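Local coordinates for putative uncharacterized protein (PDB 5OI9) that probably takes part in centriole assembly as the N-terminal domain of a STIL protein, whose relatives bind CEP85 and help to ensure activation of the kinase PLK4, at residues L50-R53 and S54-L58; L77-N80 and K81-V85; F137-S140 and E141-D144; A275-R278 and Y279-Q283; K288-D291 and G292-F296. One frame throughout, in Å; residues are numbered along the deposited sequence.

Interaction 1. Residues L50-R53 and S54-L58; sequences LAQR and SAYQL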
loop_
_atom_site.group_PDB
_atom_site.type_symbol
_atom_site.label_atom_id
_atom_site.label_comp_id
_atom_site.label_asym_id
_atom_site.label_seq_id
_atom_site.Cartn_x
_atom_site.Cartn_y
_atom_site.Cartn_z
ATOM N N LEU A 50 -12.985 -21.151 6.460
ATOM C CA LEU A 50 -14.155 -20.388 6.885
ATOM C C LEU A 50 -14.856 -19.745 5.695
ATOM O O LEU A 50 -16.091 -19.724 5.633
ATOM C CB LEU A 50 -13.750 -19.323 7.902
ATOM C CG LEU A 50 -13.213 -19.796 9.253
ATOM C CD1 LEU A 50 -12.708 -18.611 10.057
ATOM C CD2 LEU A 50 -14.283 -20.549 10.024
ATOM N N ALA A 51 -14.085 -19.213 4.743
ATOM C CA ALA A 51 -14.681 -18.614 3.553
ATOM C C ALA A 51 -15.467 -19.646 2.756
ATOM O O ALA A 51 -16.604 -19.393 2.338
ATOM C CB ALA A 51 -13.595 -17.977 2.684
ATOM N N GLN A 52 -14.875 -20.820 2.535
ATOM C CA GLN A 52 -15.570 -21.861 1.787
ATOM C C GLN A 52 -16.769 -22.386 2.565
ATOM O O GLN A 52 -17.820 -22.669 1.978
ATOM C CB GLN A 52 -14.602 -22.996 1.444
ATOM C CG GLN A 52 -15.156 -24.034 0.479
ATOM C CD GLN A 52 -16.078 -25.034 1.152
ATOM O OE1 GLN A 52 -15.872 -25.406 2.307
ATOM N NE2 GLN A 52 -17.109 -25.461 0.438
ATOM N N ARG A 53 -16.629 -22.526 3.885
ATOM C CA ARG A 53 -17.740 -22.995 4.708
ATOM C C ARG A 53 -18.930 -22.050 4.604
ATOM O O ARG A 53 -20.064 -22.484 4.368
ATOM C CB ARG A 53 -17.287 -23.139 6.162
ATOM C CG ARG A 53 -18.368 -23.622 7.114
ATOM C CD ARG A 53 -17.842 -23.742 8.539
ATOM N NE ARG A 53 -17.398 -22.457 9.074
ATOM C CZ ARG A 53 -18.187 -21.602 9.719
ATOM N NH1 ARG A 53 -19.467 -21.892 9.911
ATOM N NH2 ARG A 53 -17.696 -20.455 10.169
ATOM N N SER A 54 -18.686 -20.747 4.768
ATOM C CA SER A 54 -19.765 -19.771 4.661
ATOM C C SER A 54 -20.364 -19.762 3.262
ATOM O O SER A 54 -21.586 -19.659 3.101
ATOM C CB SER A 54 -19.247 -18.382 5.032
ATOM O OG SER A 54 -18.597 -18.409 6.291
ATOM N N ALA A 55 -19.519 -19.879 2.238
ATOM C CA ALA A 55 -20.008 -19.854 0.864
ATOM C C ALA A 55 -20.874 -21.069 0.560
ATOM O O ALA A 55 -21.901 -20.952 -0.120
ATOM C CB ALA A 55 -18.831 -19.780 -0.110
ATOM N N TYR A 56 -20.478 -22.242 1.059
ATOM C CA TYR A 56 -21.176 -23.471 0.695
ATOM C C TYR A 56 -22.550 -23.549 1.350
ATOM O O TYR A 56 -23.500 -24.063 0.749
ATOM C CB TYR A 56 -20.331 -24.687 1.071
ATOM C CG TYR A 56 -20.851 -25.978 0.487
ATOM C CD1 TYR A 56 -20.995 -26.128 -0.885
ATOM C CD2 TYR A 56 -21.193 -27.048 1.304
ATOM C CE1 TYR A 56 -21.470 -27.304 -1.431
ATOM C CE2 TYR A 56 -21.670 -28.231 0.766
ATOM C CZ TYR A 56 -21.805 -28.353 -0.601
ATOM O OH TYR A 56 -22.277 -29.525 -1.146
ATOM N N GLN A 57 -22.675 -23.054 2.583
ATOM C CA GLN A 57 -23.980 -23.029 3.236
ATOM C C GLN A 57 -24.963 -22.172 2.448
ATOM O O GLN A 57 -26.089 -22.596 2.167
ATOM C CB GLN A 57 -23.846 -22.517 4.672
ATOM C CG GLN A 57 -23.145 -23.480 5.616
ATOM C CD GLN A 57 -23.431 -23.177 7.074
ATOM O OE1 GLN A 57 -23.735 -22.040 7.437
ATOM N NE2 GLN A 57 -23.347 -24.200 7.918
ATOM N N LEU A 58 -24.542 -20.964 2.066
ATOM C CA LEU A 58 -25.417 -20.074 1.310
ATOM C C LEU A 58 -25.854 -20.708 -0.007
ATOM O O LEU A 58 -27.036 -20.673 -0.360
ATOM C CB LEU A 58 -24.711 -18.740 1.061
ATOM C CG LEU A 58 -24.571 -17.805 2.264
ATOM C CD1 LEU A 58 -23.495 -16.765 2.000
ATOM C CD2 LEU A 58 -25.900 -17.134 2.564
#
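Residues Leu50-Leu58 run as continuous helix, with Ser54, Ala55, Tyr56 and Gln57 each donating a backbone N-H to the carbonyl four residues earlier, from 2.8 Å between Tyr56 N and Gln52 O to 3.2 Å between Gln57 N and Arg53 O. The carbonyl of Leu50 is gripped twice. Ser54 N reaches Leu50 O at 2.9 Å in a nearly straight bond (170°), and Ser54 OG gives its proton to the same Leu50 O, also at 2.9 Å, the two donors coming from opposite faces of the carbonyl plane. The hydroxyl can turn back because chi1 of Ser54 (-52°) sets OG beside its own backbone N. It also lies over one face of the Arg53 guanidinium. On another side of the helix Gln52 and Tyr56 run alongside each other, pointing the same way. A bend at chi2 carries the Gln52 amide to the root of the tyrosine, with NE2 3.4 Å from Tyr56 CB and 3.8 Å from Tyr56 CG; amide and ring are inclined at 36°, and the approach to the ring is oblique. Ala51 and Ala55 are buried, packing on Met124 of strand 118-126, while Tyr174 of strand 167-176 touches Gln52, Ala55 and Tyr56. The chemistry is that of an amphipathic helix: small apolar groups meet the sheet, and the serine hydroxyl is satisfied by its own helix through a carbonyl that serves two donors.

Interaction 2. Residues L77-N80 and K81-V85; sequences LNIN and KDDRV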
loop_
_atom_site.group_PDB
_atom_site.type_symbol
_atom_site.label_atom_id
_atom_site.label_comp_id
_atom_site.label_asym_id
_atom_site.label_seq_id
_atom_site.Cartn_x
_atom_site.Cartn_y
_atom_site.Cartn_z
ATOM N N LEU A 77 -0.238 -5.722 6.590
ATOM C CA LEU A 77 0.908 -5.422 5.742
ATOM C C LEU A 77 2.165 -5.378 6.604
ATOM O O LEU A 77 2.235 -4.601 7.561
ATOM C CB LEU A 77 0.699 -4.097 5.007
ATOM C CG LEU A 77 1.753 -3.682 3.978
ATOM C CD1 LEU A 77 1.089 -2.981 2.805
ATOM C CD2 LEU A 77 2.800 -2.774 4.607
ATOM N N ASN A 78 3.150 -6.206 6.261
ATOM C CA ASN A 78 4.383 -6.324 7.025
ATOM C C ASN A 78 5.584 -6.149 6.106
ATOM O O ASN A 78 5.550 -6.549 4.937
ATOM C CB ASN A 78 4.461 -7.676 7.748
ATOM C CG ASN A 78 3.195 -7.993 8.531
ATOM O OD1 ASN A 78 2.938 -7.406 9.583
ATOM N ND2 ASN A 78 2.397 -8.928 8.019
ATOM N N ILE A 79 6.643 -5.545 6.641
ATOM C CA ILE A 79 7.868 -5.256 5.905
ATOM C C ILE A 79 9.024 -5.800 6.733
ATOM O O ILE A 79 9.225 -5.364 7.873
ATOM C CB ILE A 79 8.034 -3.749 5.653
ATOM C CG1 ILE A 79 6.752 -3.168 5.056
ATOM C CG2 ILE A 79 9.183 -3.486 4.713
ATOM C CD1 ILE A 79 6.793 -1.667 4.872
ATOM N N ASN A 80 9.778 -6.751 6.178
ATOM C CA ASN A 80 10.605 -7.479 7.134
ATOM C C ASN A 80 12.083 -7.615 6.773
ATOM O O ASN A 80 12.920 -7.527 7.673
ATOM C CB ASN A 80 9.968 -8.870 7.403
ATOM C CG ASN A 80 9.559 -9.600 6.137
ATOM O OD1 ASN A 80 9.492 -9.018 5.052
ATOM N ND2 ASN A 80 9.263 -10.888 6.277
ATOM N N LYS A 81 12.442 -7.844 5.508
ATOM C CA LYS A 81 13.856 -8.002 5.156
ATOM C C LYS A 81 14.187 -7.170 3.921
ATOM O O LYS A 81 13.704 -7.453 2.820
ATOM C CB LYS A 81 14.240 -9.480 4.960
ATOM C CG LYS A 81 13.625 -10.265 3.803
ATOM C CD LYS A 81 14.380 -11.590 3.674
ATOM C CE LYS A 81 13.789 -12.561 2.661
ATOM N NZ LYS A 81 14.499 -13.881 2.715
ATOM N N ASP A 82 15.025 -6.152 4.120
ATOM C CA ASP A 82 15.393 -5.177 3.092
ATOM C C ASP A 82 14.150 -4.619 2.404
ATOM O O ASP A 82 14.025 -4.623 1.177
ATOM C CB ASP A 82 16.370 -5.772 2.072
ATOM C CG ASP A 82 16.939 -4.716 1.123
ATOM O OD1 ASP A 82 17.682 -3.828 1.591
ATOM O OD2 ASP A 82 16.638 -4.774 -0.088
ATOM N N ASP A 83 13.214 -4.147 3.224
ATOM C CA ASP A 83 11.990 -3.501 2.751
ATOM C C ASP A 83 11.174 -4.431 1.851
ATOM O O ASP A 83 10.633 -4.012 0.827
ATOM C CB ASP A 83 12.306 -2.178 2.046
ATOM C CG ASP A 83 13.033 -1.188 2.956
ATOM O OD1 ASP A 83 12.657 -1.077 4.144
ATOM O OD2 ASP A 83 13.980 -0.521 2.487
ATOM N N ARG A 84 11.085 -5.706 2.238
ATOM C CA ARG A 84 10.317 -6.702 1.499
ATOM C C ARG A 84 8.895 -6.758 2.047
ATOM O O ARG A 84 8.690 -7.054 3.229
ATOM C CB ARG A 84 10.985 -8.074 1.581
ATOM C CG ARG A 84 10.088 -9.228 1.173
ATOM C CD ARG A 84 10.895 -10.461 0.809
ATOM N NE ARG A 84 11.724 -10.235 -0.372
ATOM C CZ ARG A 84 12.210 -11.205 -1.139
ATOM N NH1 ARG A 84 11.942 -12.473 -0.857
ATOM N NH2 ARG A 84 12.955 -10.907 -2.196
ATOM N N VAL A 85 7.921 -6.483 1.186
ATOM C CA VAL A 85 6.531 -6.329 1.599
ATOM C C VAL A 85 5.829 -7.677 1.535
ATOM O O VAL A 85 5.896 -8.377 0.517
ATOM C CB VAL A 85 5.810 -5.295 0.720
ATOM C CG1 VAL A 85 4.381 -5.107 1.196
ATOM C CG2 VAL A 85 6.560 -3.976 0.732
#
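Lys81 follows Asn80 directly where the chain leaves strand 69-79, and its CB lies 3.4 Å from Asn80 C; beyond that the lysine chain is extended and runs away from the turn. Asp82 and Asp83 come next, both with positive phi, so that two successive residues of left-handed helical conformation reverse the chain. The Asp82 side chain points away from the first strand, but the backbone of Asp83 is brought under Ile79: the CG2 methyl of Ile79 stands 3.4 Å from Asp83 CA. That methyl is anti to the backbone N of Ile79 (chi1 -50°), which aims it at the turn and leaves CG1 to reach for the valine further on. Arg84 supplies the carbonyl that closes the turn. Asn80 N donates to Arg84 O at 3.2 Å (150°), and Ile79 CA makes a CA-H...O contact with the same Arg84 O at 3.3 Å. The guanidinium of Arg84 leads elsewhere, to a salt bridge between NH2 and Asp36. Val85 then enters the second strand, paired with Ile79 as an antiparallel non-hydrogen-bonded pair. Its CG1 lies 4.1 Å from Leu77 CG, the two side chains crossing obliquely, and its CG2 lies 4.4 Å from Ile79 CG1, while Val85 CA makes a second CA-H...O contact with Asn78 O at 3.5 Å. Asn78 and Ile86 continue the pairing through backbone bonds, and Ile79 also packs on Pro270 and Ile162. This is the tip of a beta hairpin linking antiparallel strands 69-79 and 85-97 of the larger mixed sheet.

Interaction 3. Residues F137-S140 and E141-D144; sequences FSIS and EYYD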
loop_
_atom_site.group_PDB
_atom_site.type_symbol
_atom_site.label_atom_id
_atom_site.label_comp_id
_atom_site.label_asym_id
_atom_site.label_seq_id
_atom_site.Cartn_x
_atom_site.Cartn_y
_atom_site.Cartn_z
ATOM N N PHE A 137 -8.486 -12.961 -14.131
ATOM C CA PHE A 137 -8.430 -11.507 -14.068
ATOM C C PHE A 137 -8.180 -10.937 -15.458
ATOM O O PHE A 137 -7.266 -11.378 -16.165
ATOM C CB PHE A 137 -7.327 -11.050 -13.111
ATOM C CG PHE A 137 -7.718 -11.099 -11.664
ATOM C CD1 PHE A 137 -8.362 -10.023 -11.080
ATOM C CD2 PHE A 137 -7.426 -12.205 -10.882
ATOM C CE1 PHE A 137 -8.718 -10.050 -9.753
ATOM C CE2 PHE A 137 -7.783 -12.239 -9.542
ATOM C CZ PHE A 137 -8.433 -11.157 -8.980
ATOM N N SER A 138 -8.985 -9.950 -15.836
ATOM C CA SER A 138 -8.848 -9.246 -17.101
ATOM C C SER A 138 -8.340 -7.833 -16.844
ATOM O O SER A 138 -8.371 -7.331 -15.719
ATOM C CB SER A 138 -10.180 -9.201 -17.857
ATOM O OG SER A 138 -11.122 -8.413 -17.151
ATOM N N ILE A 139 -7.867 -7.185 -17.911
ATOM C CA ILE A 139 -7.300 -5.849 -17.755
ATOM C C ILE A 139 -8.383 -4.838 -17.390
ATOM O O ILE A 139 -8.104 -3.834 -16.720
ATOM C CB ILE A 139 -6.529 -5.447 -19.029
ATOM C CG1 ILE A 139 -5.807 -4.115 -18.821
ATOM C CG2 ILE A 139 -7.459 -5.384 -20.227
ATOM C CD1 ILE A 139 -4.808 -4.138 -17.682
ATOM N N SER A 140 -9.632 -5.090 -17.792
ATOM C CA SER A 140 -10.724 -4.208 -17.389
ATOM C C SER A 140 -10.925 -4.239 -15.879
ATOM O O SER A 140 -11.209 -3.207 -15.261
ATOM C CB SER A 140 -12.016 -4.598 -18.106
ATOM O OG SER A 140 -12.489 -5.857 -17.658
ATOM N N GLU A 141 -10.780 -5.416 -15.269
ATOM C CA GLU A 141 -10.899 -5.518 -13.819
ATOM C C GLU A 141 -9.736 -4.820 -13.121
ATOM O O GLU A 141 -9.934 -4.124 -12.119
ATOM C CB GLU A 141 -10.981 -6.988 -13.409
ATOM C CG GLU A 141 -11.384 -7.226 -11.963
ATOM C CD GLU A 141 -11.597 -8.697 -11.656
ATOM O OE1 GLU A 141 -11.634 -9.506 -12.610
ATOM O OE2 GLU A 141 -11.726 -9.047 -10.462
ATOM N N TYR A 142 -8.517 -4.991 -13.641
ATOM C CA TYR A 142 -7.372 -4.276 -13.087
ATOM C C TYR A 142 -7.541 -2.770 -13.240
ATOM O O TYR A 142 -7.202 -2.003 -12.330
ATOM C CB TYR A 142 -6.081 -4.725 -13.772
ATOM C CG TYR A 142 -5.634 -6.143 -13.476
ATOM C CD1 TYR A 142 -5.228 -6.517 -12.200
ATOM C CD2 TYR A 142 -5.577 -7.095 -14.484
ATOM C CE1 TYR A 142 -4.798 -7.802 -11.933
ATOM C CE2 TYR A 142 -5.150 -8.387 -14.226
ATOM C CZ TYR A 142 -4.761 -8.732 -12.948
ATOM O OH TYR A 142 -4.336 -10.014 -12.686
ATOM N N TYR A 143 -8.054 -2.330 -14.392
ATOM C CA TYR A 143 -8.202 -0.903 -14.657
ATOM C C TYR A 143 -9.171 -0.258 -13.677
ATOM O O TYR A 143 -8.895 0.814 -13.126
ATOM C CB TYR A 143 -8.667 -0.688 -16.100
ATOM C CG TYR A 143 -9.073 0.734 -16.417
ATOM C CD1 TYR A 143 -8.125 1.686 -16.772
ATOM C CD2 TYR A 143 -10.407 1.124 -16.371
ATOM C CE1 TYR A 143 -8.492 2.984 -17.065
ATOM C CE2 TYR A 143 -10.783 2.421 -16.660
ATOM C CZ TYR A 143 -9.820 3.348 -17.007
ATOM O OH TYR A 143 -10.190 4.641 -17.296
ATOM N N ASP A 144 -10.322 -0.896 -13.451
ATOM C CA ASP A 144 -11.298 -0.336 -12.523
ATOM C C ASP A 144 -10.750 -0.296 -11.103
ATOM O O ASP A 144 -11.017 0.654 -10.358
ATOM C CB ASP A 144 -12.598 -1.136 -12.586
ATOM C CG ASP A 144 -13.345 -0.926 -13.890
ATOM O OD1 ASP A 144 -13.309 0.206 -14.418
ATOM O OD2 ASP A 144 -13.965 -1.888 -14.390
#
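Tyr142 reaches back past the first turn of its helix to Phe137, and the CD2-CE2 side of its ring, with CB and OH, does the touching. Its CB sits 4.2 Å from the CD1 methyl of Ile139. With CG beside the backbone N (chi1 -69°) the ring swings toward the helix start, where CD2 comes 3.1 Å from Ser138 O, approached obliquely, and Ile139 CA lies at the ring edge. Further out, CZ lies 3.5 Å from Phe137 CB, and at the tip OH is 3.2 Å from that same Phe137 CB. The two rings are nearly parallel (28°) but slid apart, so they barely overlap. Phe137 is met from another direction by Glu141, whose extended chain sets OE2 3.2 Å from Phe137 CE1, oblique to the ring. Ser138 is the N-cap. Its carbonyl accepts from Tyr142 N at 3.1 Å, in the carbonyl plane, and weakly from Glu141 N, while its OG shares a hydrogen bond with Ser140 OG at 2.9 Å. Tyr143 N and Asp144 N carry the helical bonding onward to Ile139 O and Ser140 O. Helix 139-155 thus begins against the sheet: Phe137 stacks with His171 of strand 167-176, which also bonds weakly to Glu141 OE2, and Tyr142 meets Tyr324 and Phe322 of strand 322-334 and Val190 of strand 180-192.

Interaction 4. Residues A275-R278 and Y279-Q283; sequences ACMR and YLYSQ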
loop_
_atom_site.group_PDB
_atom_site.type_symbol
_atom_site.label_atom_id
_atom_site.label_comp_id
_atom_site.label_asym_id
_atom_site.label_seq_id
_atom_site.Cartn_x
_atom_site.Cartn_y
_atom_site.Cartn_z
ATOM N N ALA A 275 4.602 8.353 0.890
ATOM C CA ALA A 275 4.385 9.757 1.219
ATOM C C ALA A 275 4.564 10.642 -0.010
ATOM O O ALA A 275 3.784 11.578 -0.224
ATOM C CB ALA A 275 5.329 10.183 2.340
ATOM N N CYS A 276 5.577 10.352 -0.833
ATOM C CA CYS A 276 5.782 11.110 -2.065
ATOM C C CYS A 276 4.574 11.001 -2.989
ATOM O O CYS A 276 4.094 12.007 -3.525
ATOM C CB CYS A 276 7.042 10.621 -2.782
ATOM S SG CYS A 276 8.583 10.898 -1.884
HETATM N N MSE A 277 4.076 9.782 -3.193
HETATM C CA MSE A 277 2.911 9.552 -4.042
HETATM C C MSE A 277 1.693 10.294 -3.523
HETATM O O MSE A 277 0.966 10.939 -4.280
HETATM C CB MSE A 277 2.602 8.057 -4.133
HETATM C CG MSE A 277 3.658 7.275 -4.877
HETATM SE SE MSE A 277 3.828 7.861 -6.721
HETATM C CE MSE A 277 2.268 6.941 -7.424
ATOM N N ARG A 278 1.483 10.188 -2.212
ATOM C CA ARG A 278 0.362 10.869 -1.578
ATOM C C ARG A 278 0.439 12.378 -1.790
ATOM O O ARG A 278 -0.577 13.025 -2.071
ATOM C CB ARG A 278 0.338 10.532 -0.091
ATOM C CG ARG A 278 -0.785 11.184 0.666
ATOM C CD ARG A 278 -2.139 10.632 0.250
ATOM N NE ARG A 278 -3.200 11.335 0.960
ATOM C CZ ARG A 278 -3.579 11.045 2.198
ATOM N NH1 ARG A 278 -2.989 10.056 2.858
ATOM N NH2 ARG A 278 -4.547 11.741 2.777
ATOM N N TYR A 279 1.637 12.954 -1.662
ATOM C CA TYR A 279 1.801 14.388 -1.895
ATOM C C TYR A 279 1.528 14.746 -3.352
ATOM O O TYR A 279 0.859 15.747 -3.638
ATOM C CB TYR A 279 3.209 14.824 -1.484
ATOM C CG TYR A 279 3.510 16.289 -1.714
ATOM C CD1 TYR A 279 2.968 17.270 -0.890
ATOM C CD2 TYR A 279 4.352 16.692 -2.743
ATOM C CE1 TYR A 279 3.248 18.610 -1.090
ATOM C CE2 TYR A 279 4.641 18.031 -2.950
ATOM C CZ TYR A 279 4.085 18.986 -2.124
ATOM O OH TYR A 279 4.365 20.319 -2.331
ATOM N N LEU A 280 2.028 13.935 -4.285
ATOM C CA LEU A 280 1.838 14.231 -5.703
ATOM C C LEU A 280 0.377 14.092 -6.117
ATOM O O LEU A 280 -0.123 14.885 -6.924
ATOM C CB LEU A 280 2.713 13.314 -6.554
ATOM C CG LEU A 280 4.217 13.537 -6.442
ATOM C CD1 LEU A 280 4.962 12.620 -7.389
ATOM C CD2 LEU A 280 4.545 14.991 -6.725
ATOM N N TYR A 281 -0.322 13.091 -5.579
ATOM C CA TYR A 281 -1.678 12.805 -6.035
ATOM C C TYR A 281 -2.728 13.688 -5.376
ATOM O O TYR A 281 -3.755 13.982 -5.998
ATOM C CB TYR A 281 -2.021 11.338 -5.774
ATOM C CG TYR A 281 -1.777 10.436 -6.958
ATOM C CD1 TYR A 281 -2.727 10.306 -7.962
ATOM C CD2 TYR A 281 -0.601 9.711 -7.073
ATOM C CE1 TYR A 281 -2.511 9.482 -9.049
ATOM C CE2 TYR A 281 -0.378 8.885 -8.155
ATOM C CZ TYR A 281 -1.334 8.772 -9.138
ATOM O OH TYR A 281 -1.108 7.946 -10.215
ATOM N N SER A 282 -2.500 14.112 -4.132
ATOM C CA SER A 282 -3.558 14.730 -3.342
ATOM C C SER A 282 -4.102 15.984 -4.014
ATOM O O SER A 282 -3.351 16.899 -4.363
ATOM C CB SER A 282 -3.043 15.072 -1.945
ATOM O OG SER A 282 -4.067 15.677 -1.170
ATOM N N GLN A 283 -5.419 16.018 -4.195
ATOM C CA GLN A 283 -6.111 17.228 -4.612
ATOM C C GLN A 283 -6.730 17.970 -3.435
ATOM O O GLN A 283 -7.410 18.980 -3.640
ATOM C CB GLN A 283 -7.177 16.890 -5.660
ATOM C CG GLN A 283 -6.584 16.365 -6.962
ATOM C CD GLN A 283 -7.637 15.946 -7.969
ATOM O OE1 GLN A 283 -8.825 16.219 -7.796
ATOM N NE2 GLN A 283 -7.205 15.275 -9.031
#
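Met277 and Tyr281, one turn apart, carry the apolar part of this contact, lying side by side and pointing the same way. The Met277 modelled is selenomethionine. Its chain folds at chi2 (-62°) and again at chi3 (-78°), which bends the CE methyl over to the edge of the Tyr281 ring, 3.4 Å from CE2. Replacing Tyr281 by an alanine would probably leave the CE methyl without its ring edge and Ser319 O without the hydroxyl that bonds to it. Carbonyl oxygens meet side-chain carbons as well: Met277 O lies at the edge of the same ring, in its plane, 3.4 Å from Tyr281 CD2, and Cys276 O is 3.3 Å from Leu280 CG. The hydrogen bonds are those of the helix: Tyr279 N to Ala275 O, Leu280 N to Cys276 O, Tyr281 N to Met277 O at 2.8 Å, nearly along the C=O axis, and finally Ser282 N to Arg278 O at 3.0 Å. Ser282 is where the chain leaves helical angles, yet its CB still lies 3.2 Å from Arg278 O. Side-chain hydrogen bonds lead outward, from Arg278 NH2 to Asp158 O and from Tyr279 OH to Arg290 O. As the helix of a beta-alpha-beta unit, 270-281 packs Ala275 and Tyr279 on strand 256-264, sets Cys276, Tyr279 and Leu280 against Phe296 of strand 296-302, and packs Tyr281 on Leu153 and Thr150 of helix 139-155.

Interaction 5. Residues K288-D291 and G292-F296; sequences KIRD and GSTGF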
loop_
_atom_site.group_PDB
_atom_site.type_symbol
_atom_site.label_atom_id
_atom_site.label_comp_id
_atom_site.label_asym_id
_atom_site.label_seq_id
_atom_site.Cartn_x
_atom_site.Cartn_y
_atom_site.Cartn_z
ATOM N N LYS A 288 0.361 23.484 -3.839
ATOM C CA LYS A 288 1.652 22.802 -3.931
ATOM C C LYS A 288 2.507 23.544 -4.951
ATOM O O LYS A 288 2.546 23.196 -6.131
ATOM C CB LYS A 288 1.464 21.339 -4.312
ATOM C CG LYS A 288 0.699 20.517 -3.281
ATOM C CD LYS A 288 0.571 19.049 -3.697
ATOM C CE LYS A 288 -0.458 18.860 -4.803
ATOM N NZ LYS A 288 -0.657 17.416 -5.143
ATOM N N ILE A 289 3.206 24.586 -4.486
ATOM C CA ILE A 289 4.008 25.412 -5.385
ATOM C C ILE A 289 5.288 24.725 -5.829
ATOM O O ILE A 289 5.955 25.206 -6.752
ATOM C CB ILE A 289 4.338 26.771 -4.733
ATOM C CG1 ILE A 289 5.267 26.587 -3.533
ATOM C CG2 ILE A 289 3.057 27.478 -4.320
ATOM C CD1 ILE A 289 5.750 27.895 -2.927
ATOM N N ARG A 290 5.655 23.619 -5.190
ATOM C CA ARG A 290 6.688 22.721 -5.686
ATOM C C ARG A 290 6.093 21.323 -5.740
ATOM O O ARG A 290 5.500 20.863 -4.759
ATOM C CB ARG A 290 7.935 22.755 -4.795
ATOM C CG ARG A 290 8.698 24.081 -4.843
ATOM C CD ARG A 290 9.400 24.266 -6.185
ATOM N NE ARG A 290 10.075 25.555 -6.283
ATOM C CZ ARG A 290 9.562 26.622 -6.890
ATOM N NH1 ARG A 290 8.367 26.553 -7.462
ATOM N NH2 ARG A 290 10.248 27.756 -6.931
ATOM N N ASP A 291 6.227 20.662 -6.884
ATOM C CA ASP A 291 5.563 19.382 -7.105
ATOM C C ASP A 291 6.514 18.471 -7.875
ATOM O O ASP A 291 7.734 18.674 -7.887
ATOM C CB ASP A 291 4.210 19.600 -7.809
ATOM C CG ASP A 291 4.341 20.311 -9.150
ATOM O OD1 ASP A 291 5.464 20.414 -9.686
ATOM O OD2 ASP A 291 3.304 20.776 -9.671
ATOM N N GLY A 292 5.954 17.458 -8.539
ATOM C CA GLY A 292 6.782 16.467 -9.202
ATOM C C GLY A 292 7.531 17.000 -10.407
ATOM O O GLY A 292 8.583 16.466 -10.769
ATOM N N SER A 293 7.008 18.052 -11.040
ATOM C CA SER A 293 7.650 18.610 -12.226
ATOM C C SER A 293 8.795 19.545 -11.861
ATOM O O SER A 293 9.840 19.540 -12.520
ATOM C CB SER A 293 6.620 19.344 -13.083
ATOM O OG SER A 293 5.544 18.488 -13.427
ATOM N N THR A 294 8.614 20.365 -10.824
ATOM C CA THR A 294 9.667 21.270 -10.385
ATOM C C THR A 294 10.680 20.592 -9.474
ATOM O O THR A 294 11.780 21.121 -9.286
ATOM C CB THR A 294 9.058 22.470 -9.655
ATOM O OG1 THR A 294 8.438 22.025 -8.440
ATOM C CG2 THR A 294 8.014 23.145 -10.526
ATOM N N GLY A 295 10.342 19.432 -8.921
ATOM C CA GLY A 295 11.122 18.862 -7.845
ATOM C C GLY A 295 10.623 19.393 -6.519
ATOM O O GLY A 295 10.379 20.596 -6.385
ATOM N N PHE A 296 10.436 18.517 -5.538
ATOM C CA PHE A 296 9.988 18.932 -4.221
ATOM C C PHE A 296 10.928 18.356 -3.175
ATOM O O PHE A 296 11.699 17.431 -3.443
ATOM C CB PHE A 296 8.533 18.513 -3.944
ATOM C CG PHE A 296 8.302 17.027 -3.971
ATOM C CD1 PHE A 296 8.342 16.285 -2.801
ATOM C CD2 PHE A 296 8.020 16.378 -5.161
ATOM C CE1 PHE A 296 8.115 14.919 -2.819
ATOM C CE2 PHE A 296 7.793 15.014 -5.187
ATOM C CZ PHE A 296 7.841 14.284 -4.014
#
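Asp291 and Thr294 face each other through matching first torsions: chi1 of 59° puts Asp291 CG, and 66° puts Thr294 OG1, between its own backbone N and carbonyl carbon, which brings Asp291 OD1 and Thr294 OG1 within reach of the other's main chain. Asp291 N donates to Thr294 OG1 at 3.0 Å, and Thr294 OG1 in turn donates to Gly295 O at 3.2 Å. In return Asp291 OD1 accepts from Ser293 N at 3.1 Å, met from above the carboxylate plane, which makes an Asx turn, and weakly from Thr294 N at 3.3 Å. The exchange resembles a capping box, although residues 292-294 are helical in their angles alone and no regular helix follows. Gly295, with positive phi, then turns the chain; a CB there would run into the preceding carbonyl. Arg290 crosses Thr294 at about a right angle, its CD 3.3 Å from Thr294 OG1, and a bend at chi2 (-71°) returns NH1 to Ile289 O at 2.9 Å. An alanine in place of Arg290 would probably leave Ile289 O without that donor and uncover the threonine hydroxyl. Phe296 receives Asp291 O at its ring edge, 3.6 Å from CD2. The loop bridges helix 270-281 and strand 296-302: Gly292 and Phe296 share backbone bonds with Phe315 and Cys313, and Arg290 rests on Val257 of strand 256-264 and on Trp18.

How the interactions relate
Along the chain the five contacts come in series, none inside or across another. Interaction 1 lies within helix 45-61, the element just before strand 69-79, whose far end turns in the hairpin of interaction 2; their centres are 32 Å apart. Interaction 3 starts helix 139-155, which covers the same larger sheet. Interaction 4 ends helix 270-281 beside that helix, and interaction 5 closes the loop leading into strand 296-302 of the second sheet. Interactions 4 and 5 alone touch, centres 11 Å apart: Lys288 NZ probably bonds to Tyr279 O at 2.7 Å. Interactions 1 and 5, with centres about 50 Å apart, lie on opposite sides of the chain's centre.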